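Local coordinates for protein glucuronan lyase A (Trichoderma reesei, PDB 2ZZJ) that probably cleaves beta-1,4-linked glucuronan within the chain as an endo-acting polysaccharide lyase, and carries a bound calcium ion, at residues A[87-92]-A[219-224]; A[30-35]-A[71-76]; A[2-7]-A[56-61]; A[111-114]-A[119-122]. All coordinates share one frame; numbering follows the deposited sequence.

Contact 1: A[87-92]-A[219-224]; sequences YNIAQF and VWYDEV. With CA (calcium ion), chain B.
Y221 reaches across the interior of the jelly roll and donates a hydrogen bond from its hydroxyl to the backbone carbonyl of I89, with Y221 OH lying 2.6 Å from I89 O. The hydroxyl approaches in the carbonyl plane, on a lone pair, with a C=O...donor angle of 114°. I89 CB, at 3.3 Å, and I89 CG2, at 3.8 Å, crowd Y221 OH, and the apolar contact is I89 CB to Y221 CZ, 4.3 Å. The bond gives a polar phenol end, buried between two sheets, a backbone acceptor.

The acceptor belongs to a classic beta bulge, in which I89 and A90 both face I112 on the adjoining strand. N88 ties this bulge from within its own strand: N88 ND2 donates to A90 O at 2.9 Å, coming from above the carbonyl plane. On the tyrosine side, chi1 of -69° sets the ring beside the backbone N and directs it inward. The next residue turns the other way, and D222 grips the calcium with both carboxylate oxygens, OD1 at 2.4 Å and OD2 at 2.6 Å from the ion. E223 follows with positive phi in a G1 bulge opposite N6, and its OE2 accepts a 2.7 Å bond from calcium-bound water 1.

Strand 216-227 thus shows one side to the core and the other to the metal. It pairs with strands 2-6, 37-43 and 66-76 in one sheet, while strand 86-95 lies in the facing sheet between 106-115 and 192-197; F74 and F72 of strand 66-76 pack against I89 and A90 respectively.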
loop_
_atom_site.group_PDB
_atom_site.type_symbol
_atom_site.label_atom_id
_atom_site.label_comp_id
_atom_site.label_asym_id
_atom_site.label_seq_id
_atom_site.Cartn_x
_atom_site.Cartn_y
_atom_site.Cartn_z
ATOM N N TYR A 87 -0.986 9.963 4.115
ATOM C CA TYR A 87 0.321 9.497 3.602
ATOM C C TYR A 87 0.130 8.012 3.325
ATOM O O TYR A 87 -0.110 7.230 4.241
ATOM C CB TYR A 87 1.472 9.762 4.586
ATOM C CG TYR A 87 1.710 11.243 4.789
ATOM C CD1 TYR A 87 2.560 11.940 3.936
ATOM C CD2 TYR A 87 1.025 11.956 5.800
ATOM C CE1 TYR A 87 2.770 13.312 4.100
ATOM C CE2 TYR A 87 1.226 13.336 5.970
ATOM C CZ TYR A 87 2.094 14.001 5.102
ATOM O OH TYR A 87 2.325 15.362 5.204
ATOM N N ASN A 88 0.161 7.654 2.046
ATOM C CA ASN A 88 -0.147 6.297 1.637
ATOM C C ASN A 88 1.118 5.466 1.822
ATOM O O ASN A 88 2.222 5.955 1.562
ATOM C CB ASN A 88 -0.597 6.277 0.178
ATOM C CG ASN A 88 -1.381 5.024 -0.165
ATOM O OD1 ASN A 88 -2.586 4.917 0.125
ATOM N ND2 ASN A 88 -0.705 4.062 -0.785
ATOM N N ILE A 89 0.963 4.233 2.300
ATOM C CA ILE A 89 2.131 3.387 2.549
ATOM C C ILE A 89 2.206 2.096 1.686
ATOM O O ILE A 89 3.283 1.485 1.613
ATOM C CB ILE A 89 2.335 3.037 4.045
ATOM C CG1 ILE A 89 1.136 2.243 4.619
ATOM C CG2 ILE A 89 2.592 4.336 4.901
ATOM C CD1 ILE A 89 1.405 1.708 6.073
ATOM N N ALA A 90 1.081 1.682 1.083
ATOM C CA ALA A 90 1.051 0.509 0.166
ATOM C C ALA A 90 -0.171 0.604 -0.727
ATOM O O ALA A 90 -1.196 1.225 -0.345
ATOM C CB ALA A 90 0.999 -0.804 0.961
ATOM N N GLN A 91 -0.104 -0.002 -1.911
ATOM C CA GLN A 91 -1.303 0.014 -2.761
ATOM C C GLN A 91 -1.245 -1.049 -3.809
ATOM O O GLN A 91 -0.134 -1.422 -4.246
ATOM C CB GLN A 91 -1.479 1.373 -3.442
ATOM C CG GLN A 91 -0.310 1.876 -4.269
ATOM C CD GLN A 91 -0.699 3.069 -5.168
ATOM O OE1 GLN A 91 -1.869 3.236 -5.511
ATOM N NE2 GLN A 91 0.276 3.894 -5.528
ATOM N N PHE A 92 -2.432 -1.510 -4.196
ATOM C CA PHE A 92 -2.608 -2.338 -5.395
ATOM C C PHE A 92 -3.116 -1.451 -6.494
ATOM O O PHE A 92 -4.039 -0.624 -6.272
ATOM C CB PHE A 92 -3.608 -3.438 -5.122
ATOM C CG PHE A 92 -3.109 -4.469 -4.141
ATOM C CD1 PHE A 92 -2.385 -5.584 -4.608
ATOM C CD2 PHE A 92 -3.352 -4.339 -2.780
ATOM C CE1 PHE A 92 -1.935 -6.564 -3.721
ATOM C CE2 PHE A 92 -2.881 -5.316 -1.883
ATOM C CZ PHE A 92 -2.164 -6.421 -2.372
ATOM N N VAL A 219 9.734 6.869 5.749
ATOM C CA VAL A 219 9.097 5.603 6.145
ATOM C C VAL A 219 10.053 4.480 5.712
ATOM O O VAL A 219 10.599 4.544 4.592
ATOM C CB VAL A 219 7.714 5.400 5.486
ATOM C CG1 VAL A 219 7.096 4.025 5.991
ATOM C CG2 VAL A 219 6.767 6.585 5.805
ATOM N N TRP A 220 10.289 3.506 6.589
ATOM C CA TRP A 220 11.141 2.354 6.306
ATOM C C TRP A 220 10.259 1.125 6.055
ATOM O O TRP A 220 9.131 1.064 6.581
ATOM C CB TRP A 220 12.066 2.066 7.478
ATOM C CG TRP A 220 13.150 3.083 7.683
ATOM C CD1 TRP A 220 14.488 2.939 7.393
ATOM C CD2 TRP A 220 12.994 4.400 8.190
ATOM N NE1 TRP A 220 15.186 4.102 7.732
ATOM C CE2 TRP A 220 14.282 5.005 8.218
ATOM C CE3 TRP A 220 11.895 5.137 8.632
ATOM C CZ2 TRP A 220 14.476 6.307 8.652
ATOM C CZ3 TRP A 220 12.110 6.443 9.101
ATOM C CH2 TRP A 220 13.379 7.005 9.098
ATOM N N TYR A 221 10.765 0.169 5.262
ATOM C CA TYR A 221 10.053 -1.065 4.961
ATOM C C TYR A 221 10.998 -2.239 5.047
ATOM O O TYR A 221 12.211 -2.094 4.807
ATOM C CB TYR A 221 9.509 -1.028 3.531
ATOM C CG TYR A 221 8.397 -0.044 3.336
ATOM C CD1 TYR A 221 7.062 -0.465 3.425
ATOM C CD2 TYR A 221 8.658 1.288 3.084
ATOM C CE1 TYR A 221 5.987 0.460 3.241
ATOM C CE2 TYR A 221 7.599 2.230 2.914
ATOM C CZ TYR A 221 6.292 1.791 2.978
ATOM O OH TYR A 221 5.305 2.723 2.749
ATOM N N ASP A 222 10.441 -3.405 5.301
ATOM C CA ASP A 222 11.238 -4.630 5.328
ATOM C C ASP A 222 10.321 -5.841 5.232
ATOM O O ASP A 222 9.114 -5.728 5.458
ATOM C CB ASP A 222 12.017 -4.657 6.649
ATOM C CG ASP A 222 13.256 -5.567 6.598
ATOM O OD1 ASP A 222 13.486 -6.265 5.569
ATOM O OD2 ASP A 222 13.973 -5.570 7.609
ATOM N N GLU A 223 10.917 -7.008 4.955
ATOM C CA GLU A 223 10.266 -8.267 5.121
ATOM C C GLU A 223 8.892 -8.297 4.396
ATOM O O GLU A 223 7.851 -8.487 5.029
ATOM C CB GLU A 223 10.141 -8.567 6.649
ATOM C CG GLU A 223 9.948 -10.010 7.013
ATOM C CD GLU A 223 11.184 -10.912 6.729
ATOM O OE1 GLU A 223 11.025 -12.115 7.031
ATOM O OE2 GLU A 223 12.249 -10.458 6.203
ATOM N N VAL A 224 8.914 -8.093 3.079
ATOM C CA VAL A 224 7.692 -8.094 2.271
ATOM C C VAL A 224 7.536 -9.461 1.628
ATOM O O VAL A 224 8.538 -10.048 1.163
ATOM C CB VAL A 224 7.741 -7.008 1.150
ATOM C CG1 VAL A 224 6.366 -6.894 0.435
ATOM C CG2 VAL A 224 8.151 -5.621 1.727
HETATM CA CA CA B . 15.659 -7.082 6.335
HETATM O O HOH W 1 14.619 -9.253 6.450
HETATM O O HOH W 2 17.800 -8.033 5.507
#

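Contact 2: A[30-35]-A[71-76]; sequences VVFKGT and GFAFRL. With CA (calcium ion), chain B.
R75 presents one face of its guanidinium to a valine methyl: V30 CG1 sits over the flat group, 3.7 Å from R75 NE and 3.5 Å from R75 CD. The two side chains cross at about a right angle. With chi1 at -180° and the chain extended from CG to NE, the arginine spans the distance from its strand to the loop. Its polar end has other business, because R75 NH1 is hydrogen-bonded to a citrate that probably came from the crystallisation liquor, and the cation also meets the W220 ring.

A second apolar touch lies two residues further along the loop and two back along the strand. F32 has CG anti to the backbone N (chi1 176°) and lays a ring face over A73 CB, a CH-pi contact with the methyl 4.2 Å from the ring centroid and 26° off its normal. Through both contacts the loop between strands 23-27 and 37-43 lies against strand 66-76 of the jelly roll.

The same loop contributes K33 O, 2.3 Å from the calcium ion; D7 O, S36 O, both carboxylate oxygens of D222 and two waters complete seven ligands. The K33 side chain goes elsewhere, with NZ in a salt bridge to E223 OE1.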
loop_
_atom_site.group_PDB
_atom_site.type_symbol
_atom_site.label_atom_id
_atom_site.label_comp_id
_atom_site.label_asym_id
_atom_site.label_seq_id
_atom_site.Cartn_x
_atom_site.Cartn_y
_atom_site.Cartn_z
ATOM N N VAL A 30 18.485 1.029 10.449
ATOM C CA VAL A 30 17.098 0.953 10.902
ATOM C C VAL A 30 16.535 -0.228 10.126
ATOM O O VAL A 30 16.273 -0.115 8.937
ATOM C CB VAL A 30 16.314 2.251 10.568
ATOM C CG1 VAL A 30 14.845 2.126 11.001
ATOM C CG2 VAL A 30 16.985 3.501 11.229
ATOM N N VAL A 31 16.434 -1.367 10.799
ATOM C CA VAL A 31 16.174 -2.651 10.138
ATOM C C VAL A 31 15.200 -3.463 10.982
ATOM O O VAL A 31 15.312 -3.478 12.201
ATOM C CB VAL A 31 17.500 -3.437 9.922
ATOM C CG1 VAL A 31 17.229 -4.880 9.549
ATOM C CG2 VAL A 31 18.349 -2.760 8.851
ATOM N N PHE A 32 14.239 -4.146 10.345
ATOM C CA PHE A 32 13.354 -5.003 11.095
ATOM C C PHE A 32 13.953 -6.413 11.343
ATOM O O PHE A 32 13.888 -6.935 12.456
ATOM C CB PHE A 32 11.972 -5.108 10.414
ATOM C CG PHE A 32 11.037 -6.069 11.097
ATOM C CD1 PHE A 32 10.562 -5.799 12.391
ATOM C CD2 PHE A 32 10.640 -7.245 10.453
ATOM C CE1 PHE A 32 9.712 -6.695 13.055
ATOM C CE2 PHE A 32 9.771 -8.161 11.103
ATOM C CZ PHE A 32 9.315 -7.883 12.419
ATOM N N LYS A 33 14.520 -7.015 10.314
ATOM C CA LYS A 33 15.085 -8.370 10.407
ATOM C C LYS A 33 16.313 -8.396 9.516
ATOM O O LYS A 33 16.339 -7.709 8.481
ATOM C CB LYS A 33 14.040 -9.401 9.949
ATOM C CG LYS A 33 14.383 -10.847 10.250
ATOM C CD LYS A 33 13.351 -11.853 9.667
ATOM C CE LYS A 33 11.930 -11.659 10.243
ATOM N NZ LYS A 33 10.901 -12.701 9.791
ATOM N N GLY A 34 17.331 -9.184 9.889
ATOM C CA GLY A 34 18.542 -9.250 9.063
ATOM C C GLY A 34 19.337 -7.963 9.153
ATOM O O GLY A 34 19.308 -7.294 10.171
ATOM N N THR A 35 20.027 -7.589 8.084
ATOM C CA THR A 35 20.955 -6.456 8.153
ATOM C C THR A 35 20.613 -5.361 7.156
ATOM O O THR A 35 21.414 -4.451 6.915
ATOM C CB THR A 35 22.416 -6.928 7.867
ATOM O OG1 THR A 35 22.477 -7.512 6.561
ATOM C CG2 THR A 35 22.838 -7.970 8.865
ATOM N N GLY A 71 2.219 -9.615 3.291
ATOM C CA GLY A 71 2.770 -9.202 4.585
ATOM C C GLY A 71 3.866 -8.173 4.324
ATOM O O GLY A 71 4.598 -8.265 3.315
ATOM N N PHE A 72 4.002 -7.201 5.209
ATOM C CA PHE A 72 5.184 -6.309 5.182
ATOM C C PHE A 72 5.377 -5.678 6.526
ATOM O O PHE A 72 4.418 -5.604 7.340
ATOM C CB PHE A 72 5.110 -5.241 4.108
ATOM C CG PHE A 72 3.925 -4.304 4.245
ATOM C CD1 PHE A 72 4.097 -3.042 4.801
ATOM C CD2 PHE A 72 2.655 -4.697 3.808
ATOM C CE1 PHE A 72 2.994 -2.144 4.925
ATOM C CE2 PHE A 72 1.554 -3.831 3.930
ATOM C CZ PHE A 72 1.726 -2.562 4.492
ATOM N N ALA A 73 6.619 -5.267 6.782
ATOM C CA ALA A 73 6.850 -4.460 7.965
ATOM C C ALA A 73 7.085 -3.020 7.531
ATOM O O ALA A 73 7.682 -2.778 6.480
ATOM C CB ALA A 73 8.055 -4.984 8.744
ATOM N N PHE A 74 6.635 -2.066 8.327
ATOM C CA PHE A 74 6.917 -0.639 8.058
ATOM C C PHE A 74 7.133 0.131 9.353
ATOM O O PHE A 74 6.730 -0.321 10.421
ATOM C CB PHE A 74 5.813 0.021 7.211
ATOM C CG PHE A 74 4.594 0.414 8.011
ATOM C CD1 PHE A 74 4.467 1.704 8.520
ATOM C CD2 PHE A 74 3.605 -0.547 8.310
ATOM C CE1 PHE A 74 3.328 2.076 9.299
ATOM C CE2 PHE A 74 2.456 -0.194 9.104
ATOM C CZ PHE A 74 2.343 1.112 9.584
ATOM N N ARG A 75 7.761 1.297 9.228
ATOM C CA ARG A 75 8.144 2.098 10.367
ATOM C C ARG A 75 8.092 3.558 9.953
ATOM O O ARG A 75 8.691 3.948 8.950
ATOM C CB ARG A 75 9.568 1.734 10.773
ATOM C CG ARG A 75 10.083 2.526 11.980
ATOM C CD ARG A 75 11.561 2.249 12.130
ATOM N NE ARG A 75 12.126 2.865 13.332
ATOM C CZ ARG A 75 12.598 4.106 13.376
ATOM N NH1 ARG A 75 12.550 4.871 12.311
ATOM N NH2 ARG A 75 13.131 4.581 14.502
ATOM N N LEU A 76 7.357 4.368 10.719
ATOM C CA LEU A 76 7.419 5.808 10.515
ATOM C C LEU A 76 8.617 6.360 11.268
ATOM O O LEU A 76 9.013 5.812 12.307
ATOM C CB LEU A 76 6.184 6.487 11.066
ATOM C CG LEU A 76 4.820 5.944 10.614
ATOM C CD1 LEU A 76 3.657 6.678 11.298
ATOM C CD2 LEU A 76 4.692 6.032 9.091
HETATM CA CA CA B . 15.659 -7.082 6.335
HETATM O O HOH W 2 17.800 -8.033 5.507
HETATM O O HOH W 1 14.619 -9.253 6.450
#

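Contact 3: A[2-7]-A[56-61]; sequences RSFYND and VDHNRG. With CA (calcium ion), chain B.
F4 and H58 meet at the edge of the jelly roll sandwich, where strand 2-6 of one sheet comes opposite strand 53-63 of the other. Their rings form an offset stack, with centroids 4.0 Å apart and planes at 28°. The two side chains run in opposite directions past each other, each with CG anti to its own backbone N (chi1 178° for F4 and 173° for H58). Because of this sliding fit, the imidazole lies over the inner end of the phenyl: H58 ND1 is 3.3 Å from F4 CD1, and H58 CE1 is 3.5 Å from F4 CG. F4 CB adds a CH-pi contact over the same imidazole, 3.9 Å from its centroid. Across the opposite face of the histidine lies the backbone N of R60.

W13 meets the F4 ring edge-to-face and also touches H58. F4 belongs to a classic bulge with S3, both facing V226, and just past the end of its strand D7 O binds the calcium ion at 2.4 Å. On the other segment the chain turns a corner at N59, and R60 then centres an inverse gamma turn.

That turn brings a carbonyl round to water 3, which sits in the imidazole plane at its edge, 2.8 Å from H58 NE2, bonded also to S3 OG at 2.8 Å and donating to R60 O at 2.9 Å.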
loop_
_atom_site.group_PDB
_atom_site.type_symbol
_atom_site.label_atom_id
_atom_site.label_comp_id
_atom_site.label_asym_id
_atom_site.label_seq_id
_atom_site.Cartn_x
_atom_site.Cartn_y
_atom_site.Cartn_z
ATOM N N ARG A 2 5.284 -19.252 -0.779
ATOM C CA ARG A 2 5.523 -17.845 -1.076
ATOM C C ARG A 2 5.746 -17.690 -2.574
ATOM O O ARG A 2 6.527 -18.446 -3.154
ATOM C CB ARG A 2 6.783 -17.417 -0.340
ATOM C CG ARG A 2 6.694 -16.168 0.444
ATOM C CD ARG A 2 7.751 -16.172 1.567
ATOM N NE ARG A 2 9.036 -16.703 1.131
ATOM C CZ ARG A 2 10.145 -16.729 1.879
ATOM N NH1 ARG A 2 10.139 -16.251 3.130
ATOM N NH2 ARG A 2 11.276 -17.230 1.360
ATOM N N SER A 3 5.097 -16.715 -3.205
ATOM C CA SER A 3 5.432 -16.384 -4.593
ATOM C C SER A 3 6.407 -15.225 -4.676
ATOM O O SER A 3 7.084 -15.018 -5.696
ATOM C CB SER A 3 4.152 -16.088 -5.368
ATOM O OG SER A 3 3.510 -14.978 -4.774
ATOM N N PHE A 4 6.531 -14.461 -3.588
ATOM C CA PHE A 4 7.459 -13.335 -3.574
ATOM C C PHE A 4 7.982 -13.150 -2.160
ATOM O O PHE A 4 7.208 -13.293 -1.204
ATOM C CB PHE A 4 6.756 -12.036 -4.035
ATOM C CG PHE A 4 7.632 -10.810 -3.995
ATOM C CD1 PHE A 4 8.709 -10.642 -4.863
ATOM C CD2 PHE A 4 7.355 -9.799 -3.071
ATOM C CE1 PHE A 4 9.503 -9.481 -4.812
ATOM C CE2 PHE A 4 8.133 -8.643 -3.002
ATOM C CZ PHE A 4 9.199 -8.469 -3.856
ATOM N N TYR A 5 9.269 -12.830 -2.030
ATOM C CA TYR A 5 9.849 -12.495 -0.725
ATOM C C TYR A 5 10.920 -11.460 -0.933
ATOM O O TYR A 5 11.788 -11.607 -1.843
ATOM C CB TYR A 5 10.428 -13.731 -0.003
ATOM C CG TYR A 5 11.219 -13.359 1.225
ATOM C CD1 TYR A 5 10.594 -12.738 2.332
ATOM C CD2 TYR A 5 12.600 -13.611 1.297
ATOM C CE1 TYR A 5 11.342 -12.370 3.480
ATOM C CE2 TYR A 5 13.358 -13.234 2.429
ATOM C CZ TYR A 5 12.725 -12.635 3.510
ATOM O OH TYR A 5 13.448 -12.275 4.637
ATOM N N ASN A 6 10.885 -10.400 -0.144
ATOM C CA ASN A 6 11.982 -9.420 -0.177
ATOM C C ASN A 6 12.427 -9.052 1.217
ATOM O O ASN A 6 11.614 -8.585 2.034
ATOM C CB ASN A 6 11.587 -8.160 -0.950
ATOM C CG ASN A 6 12.759 -7.201 -1.138
ATOM O OD1 ASN A 6 13.021 -6.333 -0.297
ATOM N ND2 ASN A 6 13.476 -7.341 -2.278
ATOM N N ASP A 7 13.723 -9.248 1.496
ATOM C CA ASP A 7 14.257 -9.013 2.840
ATOM C C ASP A 7 14.778 -7.592 3.063
ATOM O O ASP A 7 15.619 -7.370 3.956
ATOM C CB ASP A 7 15.409 -9.982 3.140
ATOM C CG ASP A 7 16.645 -9.695 2.285
ATOM O OD1 ASP A 7 16.516 -8.982 1.264
ATOM O OD2 ASP A 7 17.747 -10.207 2.632
ATOM N N VAL A 56 8.397 0.834 -4.386
ATOM C CA VAL A 56 8.958 -0.288 -5.123
ATOM C C VAL A 56 7.809 -1.172 -5.550
ATOM O O VAL A 56 6.817 -1.303 -4.821
ATOM C CB VAL A 56 9.984 -1.067 -4.315
ATOM C CG1 VAL A 56 11.230 -0.185 -4.102
ATOM C CG2 VAL A 56 9.369 -1.523 -2.919
ATOM N N ASP A 57 7.906 -1.737 -6.768
ATOM C CA ASP A 57 6.750 -2.409 -7.382
ATOM C C ASP A 57 7.028 -3.894 -7.500
ATOM O O ASP A 57 8.128 -4.300 -7.936
ATOM C CB ASP A 57 6.456 -1.931 -8.818
ATOM C CG ASP A 57 6.071 -0.461 -8.920
ATOM O OD1 ASP A 57 5.960 0.215 -7.875
ATOM O OD2 ASP A 57 5.942 0.023 -10.098
ATOM N N HIS A 58 6.038 -4.689 -7.115
ATOM C CA HIS A 58 6.006 -6.112 -7.432
ATOM C C HIS A 58 4.866 -6.271 -8.417
ATOM O O HIS A 58 3.713 -6.203 -8.035
ATOM C CB HIS A 58 5.727 -6.954 -6.189
ATOM C CG HIS A 58 5.522 -8.410 -6.475
ATOM N ND1 HIS A 58 6.537 -9.224 -6.944
ATOM C CD2 HIS A 58 4.437 -9.206 -6.334
ATOM C CE1 HIS A 58 6.080 -10.457 -7.091
ATOM N NE2 HIS A 58 4.809 -10.472 -6.738
ATOM N N ASN A 59 5.192 -6.464 -9.692
ATOM C CA ASN A 59 4.137 -6.438 -10.725
ATOM C C ASN A 59 3.011 -7.439 -10.576
ATOM O O ASN A 59 1.848 -7.130 -10.854
ATOM C CB ASN A 59 4.777 -6.522 -12.121
ATOM C CG ASN A 59 5.492 -5.247 -12.495
ATOM O OD1 ASN A 59 5.130 -4.167 -12.016
ATOM N ND2 ASN A 59 6.533 -5.359 -13.336
ATOM N N ARG A 60 3.340 -8.629 -10.083
ATOM C CA ARG A 60 2.348 -9.688 -9.954
ATOM C C ARG A 60 1.654 -9.632 -8.590
ATOM O O ARG A 60 1.880 -10.481 -7.723
ATOM C CB ARG A 60 2.967 -11.074 -10.267
ATOM C CG ARG A 60 3.464 -11.200 -11.754
ATOM C CD ARG A 60 3.878 -12.641 -12.200
ATOM N NE ARG A 60 4.713 -12.638 -13.420
ATOM C CZ ARG A 60 4.244 -12.824 -14.665
ATOM N NH1 ARG A 60 2.936 -13.019 -14.876
ATOM N NH2 ARG A 60 5.075 -12.812 -15.711
ATOM N N GLY A 61 0.818 -8.611 -8.392
ATOM C CA GLY A 61 0.099 -8.436 -7.129
ATOM C C GLY A 61 -1.091 -9.349 -6.986
ATOM O O GLY A 61 -1.133 -10.190 -6.101
HETATM CA CA CA B . 15.659 -7.082 6.335
HETATM O O HOH W 3 3.260 -12.764 -6.544
HETATM O O HOH W 2 17.800 -8.033 5.507
HETATM O O HOH W 1 14.619 -9.253 6.450
#

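Contact 4: A[111-114]-A[119-122]; sequences MIWI and LYSR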
loop_
_atom_site.group_PDB
_atom_site.type_symbol
_atom_site.label_atom_id
_atom_site.label_comp_id
_atom_site.label_asym_id
_atom_site.label_seq_id
_atom_site.Cartn_x
_atom_site.Cartn_y
_atom_site.Cartn_z
ATOM N N MET A 111 -5.869 0.178 -0.991
ATOM C CA MET A 111 -4.775 1.071 -0.582
ATOM C C MET A 111 -4.658 1.021 0.920
ATOM O O MET A 111 -5.654 0.757 1.643
ATOM C CB MET A 111 -5.005 2.535 -1.044
ATOM C CG MET A 111 -5.095 2.703 -2.576
ATOM S SD MET A 111 -5.571 4.415 -3.027
ATOM C CE MET A 111 -3.962 5.141 -3.116
ATOM N N ILE A 112 -3.445 1.263 1.407
ATOM C CA ILE A 112 -3.216 1.305 2.838
ATOM C C ILE A 112 -2.539 2.620 3.148
ATOM O O ILE A 112 -1.546 2.973 2.513
ATOM C CB ILE A 112 -2.330 0.099 3.320
ATOM C CG1 ILE A 112 -2.934 -1.233 2.811
ATOM C CG2 ILE A 112 -2.142 0.178 4.881
ATOM C CD1 ILE A 112 -2.232 -2.510 3.244
ATOM N N TRP A 113 -3.062 3.361 4.127
ATOM C CA TRP A 113 -2.505 4.676 4.417
ATOM C C TRP A 113 -2.605 5.059 5.878
ATOM O O TRP A 113 -3.277 4.378 6.634
ATOM C CB TRP A 113 -3.106 5.763 3.510
ATOM C CG TRP A 113 -4.591 6.137 3.702
ATOM C CD1 TRP A 113 -5.078 7.267 4.334
ATOM C CD2 TRP A 113 -5.742 5.469 3.155
ATOM N NE1 TRP A 113 -6.451 7.308 4.250
ATOM C CE2 TRP A 113 -6.887 6.226 3.535
ATOM C CE3 TRP A 113 -5.924 4.298 2.383
ATOM C CZ2 TRP A 113 -8.189 5.859 3.164
ATOM C CZ3 TRP A 113 -7.229 3.914 2.031
ATOM C CH2 TRP A 113 -8.347 4.712 2.433
ATOM N N ILE A 114 -1.854 6.104 6.237
ATOM C CA ILE A 114 -1.927 6.766 7.566
ATOM C C ILE A 114 -2.755 8.037 7.429
ATOM O O ILE A 114 -2.502 8.835 6.537
ATOM C CB ILE A 114 -0.488 7.177 8.087
ATOM C CG1 ILE A 114 0.499 5.999 8.028
ATOM C CG2 ILE A 114 -0.545 7.656 9.536
ATOM C CD1 ILE A 114 0.104 4.820 8.884
ATOM N N LEU A 119 -4.205 3.765 10.986
ATOM C CA LEU A 119 -4.153 2.986 9.737
ATOM C C LEU A 119 -5.529 2.901 9.104
ATOM O O LEU A 119 -6.487 2.448 9.755
ATOM C CB LEU A 119 -3.702 1.566 10.006
ATOM C CG LEU A 119 -3.195 0.717 8.832
ATOM C CD1 LEU A 119 -1.836 1.213 8.405
ATOM C CD2 LEU A 119 -3.132 -0.759 9.221
ATOM N N TYR A 120 -5.613 3.302 7.842
ATOM C CA TYR A 120 -6.819 3.164 7.040
ATOM C C TYR A 120 -6.601 2.175 5.893
ATOM O O TYR A 120 -5.487 2.060 5.375
ATOM C CB TYR A 120 -7.106 4.502 6.368
ATOM C CG TYR A 120 -7.876 5.504 7.196
ATOM C CD1 TYR A 120 -9.017 6.113 6.664
ATOM C CD2 TYR A 120 -7.450 5.861 8.481
ATOM C CE1 TYR A 120 -9.744 7.047 7.398
ATOM C CE2 TYR A 120 -8.180 6.816 9.231
ATOM C CZ TYR A 120 -9.319 7.392 8.666
ATOM O OH TYR A 120 -10.043 8.336 9.395
ATOM N N SER A 121 -7.663 1.517 5.428
ATOM C CA SER A 121 -7.560 0.803 4.156
ATOM C C SER A 121 -8.869 0.916 3.423
ATOM O O SER A 121 -9.789 1.591 3.907
ATOM C CB SER A 121 -7.122 -0.665 4.320
ATOM O OG SER A 121 -6.768 -1.216 3.043
ATOM N N ARG A 122 -8.949 0.294 2.256
ATOM C CA ARG A 122 -10.178 0.317 1.464
ATOM C C ARG A 122 -10.127 -0.803 0.472
ATOM O O ARG A 122 -9.072 -1.384 0.261
ATOM C CB ARG A 122 -10.259 1.629 0.689
ATOM C CG ARG A 122 -9.251 1.737 -0.402
ATOM C CD ARG A 122 -9.273 3.087 -1.094
ATOM N NE ARG A 122 -8.925 2.919 -2.492
ATOM C CZ ARG A 122 -9.079 3.856 -3.426
ATOM N NH1 ARG A 122 -8.731 3.612 -4.677
ATOM N NH2 ARG A 122 -9.589 5.051 -3.110
#
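W113 and Y120 form a hydrogen-bonded pair in the beta hairpin of strands 106-115 and 118-126, whose segments 111-114 and 119-122 run at 158° to each other. Of the backbone bonds, W113 N to Y120 O is 3.0 Å and Y120 N to W113 O 2.8 Å, the latter almost straight at 176°. Toward M111 the ladder slackens: R122 N bonds weakly to M111 O, and S121 OG donates to that same M111 O at 2.7 Å from above the carbonyl plane.

Aromatic contact occupies the face carrying W113 and Y120. The indole, with chi1 at 68°, is folded across the neighbouring strand, and Y120 CB lies over its face in a CH-pi contact 3.5 Å from the centroid of the five-membered ring. The aromatic planes are oblique. W113 NE1 bonds to Q115.

On the other face the contact is between aliphatic side chains: I112 CG2 lies 3.7 Å from L119 CD1, while I114 CD1 touches the same methyl more loosely.

The last contact is between a thioether and a guanidinium. M111 and R122 lie side by side; R122 NE is bonded to S109 O, and M111 SD sits 3.5 Å above the centre of the guanidinium plane.

From the N terminus, contact 3 opens first and closes at 56-61, bringing the first strand over to the facing sheet. Contact 2 opens within that loop, at 30-35, and closes beyond it at 71-76, so the two cross; it fastens the calcium loop to strand 66-76. Contact 1 then opens at 87-92 and closes only at 219-224, making a long loop that also links the two sheets. Contact 4, a short hairpin closure, falls wholly within that span and stays inside one sheet, beside strand 86-95. Segments 2-7, 30-35 and 219-224 converge on the single calcium ion, which joins contacts 1, 2 and 3; contact 4 lies away from it.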